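Local coordinates for protein cycloalternan-forming enzyme (Listeria monocytogenes serovar 1/2a, PDB 5F7U) that belongs to glycoside hydrolase family 31, joining a TIM-barrel domain to several beta-rich domains, and binds glycans and magnesium ions, at residues V180-A184 and E185-V189; M243-S246 and D247-F250; T682-E685 and T686-P689. The protein carries 1 engineered substitution. All blocks are in the same frame, centred on the assembly; numbering follows the deposited sequence. Where two conformers were deposited one is given.

Contact 1: residues V180-A184 and E185-V189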
loop_
_atom_site.group_PDB
_atom_site.type_symbol
_atom_site.label_atom_id
_atom_site.label_comp_id
_atom_site.label_asym_id
_atom_site.label_seq_id
_atom_site.Cartn_x
_atom_site.Cartn_y
_atom_site.Cartn_z
ATOM N N VAL A 180 21.415 16.919 -27.612
ATOM C CA VAL A 180 20.561 18.095 -27.729
ATOM C C VAL A 180 20.517 18.489 -29.196
ATOM O O VAL A 180 21.561 18.508 -29.868
ATOM C CB VAL A 180 21.097 19.284 -26.886
ATOM C CG1 VAL A 180 20.200 20.510 -27.000
ATOM C CG2 VAL A 180 21.244 18.903 -25.422
ATOM N N GLU A 181 19.316 18.797 -29.674
ATOM C CA GLU A 181 19.108 19.405 -30.978
ATOM C C GLU A 181 18.416 20.741 -30.736
ATOM O O GLU A 181 17.212 20.784 -30.464
ATOM C CB GLU A 181 18.253 18.487 -31.853
ATOM C CG GLU A 181 17.966 19.026 -33.245
ATOM C CD GLU A 181 19.141 18.896 -34.204
ATOM O OE1 GLU A 181 20.264 18.560 -33.766
ATOM O OE2 GLU A 181 18.935 19.132 -35.413
ATOM N N ASP A 182 19.194 21.820 -30.790
ATOM C CA ASP A 182 18.712 23.166 -30.481
ATOM C C ASP A 182 18.494 23.924 -31.782
ATOM O O ASP A 182 19.400 24.012 -32.615
ATOM C CB ASP A 182 19.744 23.875 -29.594
ATOM C CG ASP A 182 19.269 25.211 -29.069
ATOM O OD1 ASP A 182 18.061 25.517 -29.163
ATOM O OD2 ASP A 182 20.112 25.955 -28.520
ATOM N N THR A 183 17.279 24.437 -31.967
ATOM C CA THR A 183 16.905 25.188 -33.176
ATOM C C THR A 183 16.236 26.504 -32.766
ATOM O O THR A 183 16.001 26.737 -31.583
ATOM C CB THR A 183 15.951 24.380 -34.100
ATOM O OG1 THR A 183 14.625 24.372 -33.551
ATOM C CG2 THR A 183 16.435 22.938 -34.302
ATOM N N ALA A 184 15.906 27.347 -33.747
ATOM C CA ALA A 184 15.294 28.648 -33.472
ATOM C C ALA A 184 13.986 28.530 -32.696
ATOM O O ALA A 184 13.720 29.333 -31.795
ATOM C CB ALA A 184 15.077 29.422 -34.769
ATOM N N GLU A 185 13.195 27.513 -33.030
ATOM C CA GLU A 185 11.834 27.385 -32.513
ATOM C C GLU A 185 11.675 26.331 -31.421
ATOM O O GLU A 185 10.677 26.337 -30.708
ATOM C CB GLU A 185 10.846 27.082 -33.645
ATOM C CG GLU A 185 10.928 28.026 -34.841
ATOM C CD GLU A 185 11.848 27.521 -35.960
ATOM O OE1 GLU A 185 12.850 26.790 -35.687
ATOM O OE2 GLU A 185 11.566 27.863 -37.139
ATOM N N LYS A 186 12.642 25.421 -31.313
ATOM C CA LYS A 186 12.456 24.197 -30.527
ATOM C C LYS A 186 13.794 23.654 -30.046
ATOM O O LYS A 186 14.798 23.790 -30.726
ATOM C CB LYS A 186 11.779 23.161 -31.422
ATOM C CG LYS A 186 11.270 21.922 -30.722
ATOM C CD LYS A 186 10.828 20.926 -31.780
ATOM C CE LYS A 186 10.163 19.737 -31.121
ATOM N NZ LYS A 186 9.584 18.837 -32.150
ATOM N N VAL A 187 13.805 23.039 -28.864
ATOM C CA VAL A 187 14.972 22.269 -28.426
ATOM C C VAL A 187 14.483 20.869 -28.064
ATOM O O VAL A 187 13.456 20.732 -27.401
ATOM C CB VAL A 187 15.767 22.968 -27.280
ATOM C CG1 VAL A 187 14.870 23.338 -26.100
ATOM C CG2 VAL A 187 16.954 22.124 -26.832
ATOM N N THR A 188 15.202 19.854 -28.547
ATOM C CA THR A 188 14.875 18.463 -28.255
ATOM C C THR A 188 16.038 17.843 -27.514
ATOM O O THR A 188 17.178 17.946 -27.953
ATOM C CB THR A 188 14.550 17.680 -29.538
ATOM O OG1 THR A 188 13.473 18.338 -30.216
ATOM C CG2 THR A 188 14.154 16.218 -29.219
ATOM N N VAL A 189 15.718 17.204 -26.388
ATOM C CA VAL A 189 16.704 16.541 -25.535
ATOM C C VAL A 189 16.394 15.053 -25.551
ATOM O O VAL A 189 15.285 14.643 -25.211
ATOM C CB VAL A 189 16.686 17.107 -24.105
ATOM C CG1 VAL A 189 17.816 16.520 -23.271
ATOM C CG2 VAL A 189 16.814 18.627 -24.153
HETATM O O HOH W 1 14.577 20.498 -31.732
#

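Contact 2: residues M243-S246 and D247-F250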
loop_
_atom_site.group_PDB
_atom_site.type_symbol
_atom_site.label_atom_id
_atom_site.label_comp_id
_atom_site.label_asym_id
_atom_site.label_seq_id
_atom_site.Cartn_x
_atom_site.Cartn_y
_atom_site.Cartn_z
ATOM N N MET A 243 -1.673 18.653 -20.027
ATOM C CA MET A 243 -2.797 18.181 -20.837
ATOM C C MET A 243 -3.027 16.711 -20.530
ATOM O O MET A 243 -2.067 15.944 -20.465
ATOM C CB MET A 243 -2.482 18.327 -22.316
ATOM C CG MET A 243 -3.649 17.944 -23.215
ATOM S SD MET A 243 -3.412 18.761 -24.786
ATOM C CE MET A 243 -3.671 20.422 -24.195
ATOM N N THR A 244 -4.293 16.323 -20.359
ATOM C CA THR A 244 -4.624 14.927 -20.076
ATOM C C THR A 244 -5.839 14.430 -20.873
ATOM O O THR A 244 -6.920 15.040 -20.796
ATOM C CB THR A 244 -4.802 14.665 -18.559
ATOM O OG1 THR A 244 -5.326 13.341 -18.370
ATOM C CG2 THR A 244 -5.749 15.711 -17.906
ATOM N N PRO A 245 -5.675 13.323 -21.628
ATOM C CA PRO A 245 -6.782 12.736 -22.387
ATOM C C PRO A 245 -7.853 12.159 -21.443
ATOM O O PRO A 245 -7.558 11.857 -20.288
ATOM C CB PRO A 245 -6.111 11.623 -23.206
ATOM C CG PRO A 245 -4.912 11.248 -22.402
ATOM C CD PRO A 245 -4.440 12.516 -21.740
ATOM N N SER A 246 -9.078 12.019 -21.946
ATOM C CA SER A 246 -10.224 11.626 -21.118
ATOM C C SER A 246 -10.015 10.309 -20.372
ATOM O O SER A 246 -10.492 10.154 -19.243
ATOM C CB SER A 246 -11.509 11.550 -21.958
ATOM O OG SER A 246 -11.854 12.825 -22.464
ATOM N N ASP A 247 -9.292 9.378 -20.996
ATOM C CA ASP A 247 -9.120 8.046 -20.414
ATOM C C ASP A 247 -7.982 7.906 -19.425
ATOM O O ASP A 247 -7.784 6.829 -18.883
ATOM C CB ASP A 247 -9.024 6.969 -21.495
ATOM C CG ASP A 247 -7.849 7.158 -22.436
ATOM O OD1 ASP A 247 -7.144 8.183 -22.401
ATOM O OD2 ASP A 247 -7.667 6.264 -23.277
ATOM N N GLU A 248 -7.229 8.975 -19.180
ATOM C CA GLU A 248 -6.045 8.834 -18.335
ATOM C C GLU A 248 -6.423 8.604 -16.871
ATOM O O GLU A 248 -7.262 9.316 -16.336
ATOM C CB GLU A 248 -5.107 10.040 -18.485
ATOM C CG GLU A 248 -3.735 9.765 -17.868
ATOM C CD GLU A 248 -2.730 10.874 -18.101
ATOM O OE1 GLU A 248 -3.117 11.977 -18.544
ATOM O OE2 GLU A 248 -1.538 10.644 -17.806
ATOM N N ALA A 249 -5.842 7.563 -16.264
ATOM C CA ALA A 249 -6.070 7.242 -14.849
ATOM C C ALA A 249 -4.849 7.638 -14.020
ATOM O O ALA A 249 -3.701 7.555 -14.508
ATOM C CB ALA A 249 -6.361 5.769 -14.680
ATOM N N PHE A 250 -5.093 8.071 -12.775
ATOM C CA PHE A 250 -4.036 8.574 -11.903
ATOM C C PHE A 250 -4.068 7.877 -10.559
ATOM O O PHE A 250 -5.071 7.970 -9.828
ATOM C CB PHE A 250 -4.202 10.075 -11.677
ATOM C CG PHE A 250 -4.176 10.879 -12.946
ATOM C CD1 PHE A 250 -2.960 11.132 -13.602
ATOM C CD2 PHE A 250 -5.365 11.417 -13.476
ATOM C CE1 PHE A 250 -2.931 11.906 -14.769
ATOM C CE2 PHE A 250 -5.343 12.185 -14.650
ATOM C CZ PHE A 250 -4.125 12.432 -15.291
HETATM O O HOH W 2 -1.126 13.491 -19.628
#

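Contact 3: residues T682-E685 and T686-P689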
loop_
_atom_site.group_PDB
_atom_site.type_symbol
_atom_site.label_atom_id
_atom_site.label_comp_id
_atom_site.label_asym_id
_atom_site.label_seq_id
_atom_site.Cartn_x
_atom_site.Cartn_y
_atom_site.Cartn_z
ATOM N N THR A 682 -20.310 -13.698 17.988
ATOM C CA THR A 682 -21.294 -13.951 16.916
ATOM C C THR A 682 -22.071 -15.246 17.122
ATOM O O THR A 682 -23.127 -15.425 16.522
ATOM C CB THR A 682 -20.626 -14.076 15.521
ATOM O OG1 THR A 682 -19.761 -15.211 15.519
ATOM C CG2 THR A 682 -19.818 -12.844 15.148
ATOM N N GLY A 683 -21.527 -16.168 17.915
ATOM C CA GLY A 683 -22.118 -17.493 18.086
ATOM C C GLY A 683 -21.835 -18.428 16.926
ATOM O O GLY A 683 -22.326 -19.552 16.915
ATOM N N ASP A 684 -21.049 -17.980 15.942
ATOM C CA ASP A 684 -20.764 -18.782 14.760
ATOM C C ASP A 684 -19.451 -19.535 14.920
ATOM O O ASP A 684 -18.381 -18.976 14.663
ATOM C CB ASP A 684 -20.739 -17.913 13.484
ATOM C CG ASP A 684 -20.641 -18.745 12.206
ATOM O OD1 ASP A 684 -20.342 -19.969 12.265
ATOM O OD2 ASP A 684 -20.902 -18.163 11.127
ATOM N N GLU A 685 -19.549 -20.814 15.309
ATOM C CA GLU A 685 -18.374 -21.650 15.564
ATOM C C GLU A 685 -17.503 -21.865 14.319
ATOM O O GLU A 685 -16.299 -22.090 14.441
ATOM C CB GLU A 685 -18.777 -22.997 16.189
ATOM C CG GLU A 685 -19.247 -22.865 17.642
ATOM C CD GLU A 685 -19.481 -24.197 18.360
ATOM O OE1 GLU A 685 -18.942 -25.260 17.949
ATOM O OE2 GLU A 685 -20.202 -24.187 19.388
ATOM N N THR A 686 -18.114 -21.778 13.129
ATOM C CA THR A 686 -17.387 -22.023 11.872
ATOM C C THR A 686 -16.351 -20.928 11.544
ATOM O O THR A 686 -15.533 -21.117 10.649
ATOM C CB THR A 686 -18.327 -22.185 10.665
ATOM O OG1 THR A 686 -18.966 -20.928 10.386
ATOM C CG2 THR A 686 -19.382 -23.269 10.931
ATOM N N ILE A 687 -16.382 -19.812 12.280
ATOM C CA ILE A 687 -15.358 -18.768 12.138
ATOM C C ILE A 687 -13.956 -19.327 12.389
ATOM O O ILE A 687 -13.016 -19.009 11.654
ATOM C CB ILE A 687 -15.636 -17.561 13.066
ATOM C CG1 ILE A 687 -16.758 -16.688 12.482
ATOM C CG2 ILE A 687 -14.388 -16.710 13.264
ATOM C CD1 ILE A 687 -17.272 -15.634 13.443
ATOM N N LEU A 688 -13.831 -20.162 13.424
ATOM C CA LEU A 688 -12.523 -20.708 13.774
ATOM C C LEU A 688 -11.863 -21.535 12.652
ATOM O O LEU A 688 -10.717 -21.221 12.289
ATOM C CB LEU A 688 -12.510 -21.418 15.146
ATOM C CG LEU A 688 -11.122 -21.961 15.534
ATOM C CD1 LEU A 688 -10.114 -20.835 15.793
ATOM C CD2 LEU A 688 -11.249 -22.876 16.740
ATOM N N PRO A 689 -12.564 -22.563 12.099
ATOM C CA PRO A 689 -11.929 -23.320 11.002
ATOM C C PRO A 689 -11.669 -22.490 9.745
ATOM O O PRO A 689 -10.666 -22.724 9.067
ATOM C CB PRO A 689 -12.916 -24.472 10.714
ATOM C CG PRO A 689 -14.168 -24.130 11.451
ATOM C CD PRO A 689 -13.746 -23.284 12.620
#

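Contact 1: residues V180-A184 and E185-V189
V180-D182 and K186-V189 run antiparallel as the two arms of a beta hairpin, their short axes 176° apart and 4.7 Å at the closest approach. E181 and T188 form the hydrogen-bonded pair, with E181 N to T188 O and T188 N to E181 O both 2.9 Å and nearly straight. V180 with V189 and D182 with V187 are the flanking non-hydrogen-bonded pairs. Where the chain reverses, K186 O takes two bonds from one residue: T183 N at 2.8 Å and T183 OG1 at 2.9 Å. A chi1 of 76° brings OG1 to K186 O alongside T183's own N-H.

On the valine face, the side chains of V180 and V187 cross, with V180 CG1 3.6 Å from V187 CG2. D182 also crosses V187, its OD1 3.9 Å from V187 CB and salt-bridged to K200 of strand 194-200, which pairs with the second arm. On the face of E181 and T188, a water gives a hydrogen to E181 O and is bonded to T188 OG1. Beta-branched residues suit these extended arms: V187 packs on V127, V180 and V189 on I134, and T188, partly exposed on the other face, can hold a water. The chemistry implies a hairpin end held chiefly by main-chain bonds, with one threonine hydroxyl reinforcing the reversal.

Contact 2: residues M243-S246 and D247-F250
T244 and E248 meet through a short hydrogen bond across a turn: T244 OG1 donates to E248 OE1 at 2.6 Å, approaching the anti side of the carboxylate and 22° out of its plane. The glutamate gets there by an extended chain, with CG anti to the backbone N (chi1 -167°), long enough for the carboxylate to cross the threonine. A water also gives hydrogens to E248 OE1, at 2.7 Å, and to M243 O, tying the carboxylate to the strand end. The other oxygen, E248 OE2, is hydrogen-bonded to S293 and Y297, and this set of partners fixes the rotation of a buried carboxylate. R263 bonds to T244 OG1 and E248 O, which probably holds the hydroxyl in place to donate to OE1.

In the backbone, E248 N donates to P245 O at 3.1 Å, closing a type I beta turn from P245 to E248 that links strand 235-243 to strand 250-254 in the mutarotase-like domain of this family 31 protein. Proline suits the first position, since it has no N-H to offer and the turn asks only for its carbonyl, while S246 and D247 occupy the exposed corner; S246 OG is bonded to E316.

Van der Waals contacts complete the turn. P245 CD lies 3.5 Å from E248 OE1, its ring crossing the glutamate side chain. T244 OG1 stands at the edge of the F250 ring, 3.4 Å from CZ, and that ring packs edge-to-face with Y319 and F291.

Contact 3: residues T682-E685 and T686-P689
D684 OD1 is gripped twice by T686, by the hydroxyl OG1 at 2.5 Å, a notably short hydrogen bond, and by the backbone N at 3.0 Å. The hydroxyl comes in on the syn side of the carboxylate and the N-H on the anti side, both from the same face of its plane and about 30° out of it. In T686 a chi1 of 68° puts OG1 beside its own N-H, and both reach the same oxygen. The bond to T686 N is a capping bond, with D684 placed just ahead of the turn that leads into helix 687-700. Aspartate suits this place: its short side chain reaches forward to the N-H two residues on. K646 is bonded to T686 OG1 and would probably favour the negative charge beside it.

I687 N donates to D684 O at 3.2 Å, closing a type I turn, and L688 N donates to E685 O at 3.3 Å, three residues back. P689, which has no N-H to offer, is well placed so early in the helix. Before the cap, G683 takes up a positive phi of 78°, easy for glycine, and T682 OG1 accepts from D684 N in an ST turn and is itself bonded to A678 O of helix 675-682.

I687 CD1 meets T682 OG1 at 3.3 Å, tip to tip. The isoleucine packs on A678 and V679 of helix 675-682 and on A642 and Y645 of helix 642-653.

The three contacts follow one another along the chain. Contacts 1 and 2 both belong to the mutarotase-like domain, with centres 27 Å apart and nearest atoms about 15 Å apart: one is a hairpin reversal at the periphery, the other a turn between strands closer to the middle of the chain. Contact 3 belongs to the TIM-barrel domain; its centre is 47 Å from that of contact 2 and 70 Å from that of contact 1, which sits on the opposite side of the chain's centre. They do not touch: contact 1 closes the hairpin of strands 179-182 and 186-190, contact 2 joins strands 235-243 and 250-254, and contact 3 joins helices 675-682 and 687-700.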